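Side-chain contact in putative oxidoreductase (Salmonella enterica subsp. enterica serovar Typhimurium, PDB 3NX4), which probably reduces acryloyl-CoA with NADPH as cofactor, as a member of the medium-chain dehydrogenase/reductase superfamily: residues Q2-E7 and L45-K50. Numbering follows the deposited sequence.
Sequences QALILE and LAITGK
Leu-4 meets Ile-47 through methyl ends: CD2 of Leu-4 lies 3.9 Å from CD1 of Ile-47, and the two side chains pass each other at a slant. With CG of Leu-4 anti to the backbone N (chi1 162°), its branched end reaches out from the strand to the last turn of helix 41-48. Ile-47 answers with an extended CG1 arm (chi2 170°), whose terminal methyl does the touching. Helix 303-311 borders the same apolar patch, Ala-303 against Leu-4 and Ala-307 against Ile-47. Leu-6 again faces the helix and is buried against it more deeply than Leu-4, its two methyls dividing the work around the peptide link that joins Ala-46 to Ile-47. CD1 of Leu-6 sits 3.6 Å from Ala-46 O, with Ala-46 CB a looser neighbour of the same methyl. CD2 of Leu-6 comes to 4.0 Å from Ile-47 CA and more loosely approaches the CG2 branch of Ile-47. The carbonyl beneath CD1 already has a polar partner, since Gly-49 N donates to Ala-46 O over 3.1 Å within the Schellman motif that ends the helix. Ala-15 of the hairpin partner strand 13-19 also touches both leucines. The contact thus lays the N-terminal hairpin against the C-terminal turn of a helix in the GroES-like domain; Tyr-41, an NADP-binding residue, lies in that same helix, about 10 Å from Ala-46 between side chains. No hydrogen bond or charge pair crosses between 2-7 and 45-50: four buried apolar residues hold by van der Waals contact and exclusion of water, so the fit rests on the shape of the leucine and isoleucine branches against each other and against the helix backbone.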
loop_
_atom_site.group_PDB
_atom_site.type_symbol
_atom_site.label_atom_id
_atom_site.label_comp_id
_atom_site.label_asym_id
_atom_site.label_seq_id
_atom_site.Cartn_x
_atom_site.Cartn_y
_atom_site.Cartn_z
ATOM N N GLN A 2 32.265 18.911 -23.133
ATOM C CA GLN A 2 32.040 17.499 -23.406
ATOM C C GLN A 2 30.821 16.895 -22.872
ATOM O O GLN A 2 30.610 17.143 -21.690
ATOM C CB GLN A 2 33.261 16.760 -22.860
ATOM C CG GLN A 2 33.544 15.435 -23.534
ATOM C CD GLN A 2 34.700 14.681 -22.891
ATOM O OE1 GLN A 2 35.181 13.684 -23.428
ATOM N NE2 GLN A 2 35.145 15.153 -21.731
ATOM N N ALA A 3 30.044 16.098 -23.585
ATOM C CA ALA A 3 28.906 15.423 -22.998
ATOM C C ALA A 3 28.646 14.055 -23.618
ATOM O O ALA A 3 28.999 13.814 -24.764
ATOM C CB ALA A 3 27.680 16.286 -23.126
ATOM N N LEU A 4 28.003 13.170 -22.868
ATOM C CA LEU A 4 27.622 11.880 -23.405
ATOM C C LEU A 4 26.328 12.108 -24.159
ATOM O O LEU A 4 25.375 12.639 -23.611
ATOM C CB LEU A 4 27.438 10.852 -22.292
ATOM C CG LEU A 4 26.647 9.579 -22.585
ATOM C CD1 LEU A 4 27.142 8.879 -23.817
ATOM C CD2 LEU A 4 26.671 8.641 -21.397
ATOM N N ILE A 5 26.299 11.707 -25.418
ATOM C CA ILE A 5 25.152 11.958 -26.271
ATOM C C ILE A 5 24.476 10.705 -26.771
ATOM O O ILE A 5 25.133 9.779 -27.204
ATOM C CB ILE A 5 25.552 12.793 -27.494
ATOM C CG1 ILE A 5 25.994 14.187 -27.058
ATOM C CG2 ILE A 5 24.404 12.876 -28.467
ATOM C CD1 ILE A 5 24.864 15.092 -26.693
ATOM N N LEU A 6 23.152 10.691 -26.709
ATOM C CA LEU A 6 22.373 9.564 -27.182
ATOM C C LEU A 6 21.629 9.926 -28.449
ATOM O O LEU A 6 20.924 10.921 -28.496
ATOM C CB LEU A 6 21.353 9.120 -26.134
ATOM C CG LEU A 6 21.866 8.699 -24.761
ATOM C CD1 LEU A 6 20.722 8.183 -23.925
ATOM C CD2 LEU A 6 22.943 7.665 -24.882
ATOM N N GLU A 7 21.790 9.085 -29.466
ATOM C CA GLU A 7 21.118 9.229 -30.749
ATOM C C GLU A 7 20.676 7.836 -31.182
ATOM O O GLU A 7 21.368 6.863 -30.900
ATOM C CB GLU A 7 22.086 9.798 -31.785
ATOM C CG GLU A 7 22.696 11.132 -31.407
ATOM C CD GLU A 7 24.127 11.268 -31.880
ATOM O OE1 GLU A 7 24.921 10.337 -31.642
ATOM O OE2 GLU A 7 24.464 12.312 -32.475
ATOM N N LEU A 45 19.114 1.993 -18.606
ATOM C CA LEU A 45 18.046 1.758 -19.579
ATOM C C LEU A 45 18.092 2.780 -20.717
ATOM O O LEU A 45 18.013 2.420 -21.892
ATOM C CB LEU A 45 16.679 1.821 -18.903
ATOM C CG LEU A 45 16.290 0.643 -18.016
ATOM C CD1 LEU A 45 15.002 0.943 -17.272
ATOM C CD2 LEU A 45 16.164 -0.621 -18.859
ATOM N N ALA A 46 18.202 4.058 -20.362
ATOM C CA ALA A 46 18.298 5.117 -21.361
ATOM C C ALA A 46 19.477 4.876 -22.300
ATOM O O ALA A 46 19.330 4.884 -23.525
ATOM C CB ALA A 46 18.436 6.477 -20.681
ATOM N N ILE A 47 20.648 4.655 -21.716
ATOM C CA ILE A 47 21.885 4.590 -22.485
ATOM C C ILE A 47 21.950 3.354 -23.387
ATOM O O ILE A 47 22.554 3.398 -24.457
ATOM C CB ILE A 47 23.121 4.661 -21.558
ATOM C CG1 ILE A 47 23.162 6.018 -20.845
ATOM C CG2 ILE A 47 24.400 4.431 -22.338
ATOM C CD1 ILE A 47 24.188 6.103 -19.731
ATOM N N THR A 48 21.322 2.261 -22.961
ATOM C CA THR A 48 21.287 1.043 -23.766
ATOM C C THR A 48 20.078 1.000 -24.693
ATOM O O THR A 48 19.943 0.089 -25.500
ATOM C CB THR A 48 21.296 -0.229 -22.895
ATOM O OG1 THR A 48 20.177 -0.212 -22.003
ATOM C CG2 THR A 48 22.586 -0.323 -22.087
ATOM N N GLY A 49 19.192 1.981 -24.572
ATOM C CA GLY A 49 18.049 2.069 -25.462
ATOM C C GLY A 49 16.901 1.154 -25.083
ATOM O O GLY A 49 15.910 1.053 -25.806
ATOM N N LYS A 50 17.029 0.484 -23.945
ATOM C CA LYS A 50 15.951 -0.356 -23.445
ATOM C C LYS A 50 15.029 0.455 -22.536
ATOM O O LYS A 50 15.438 1.464 -21.962
ATOM C CB LYS A 50 16.519 -1.568 -22.701
ATOM C CG LYS A 50 15.466 -2.551 -22.202
ATOM C CD LYS A 50 16.102 -3.862 -21.747
ATOM C CE LYS A 50 15.068 -4.830 -21.176
ATOM N NZ LYS A 50 14.535 -4.384 -19.855
#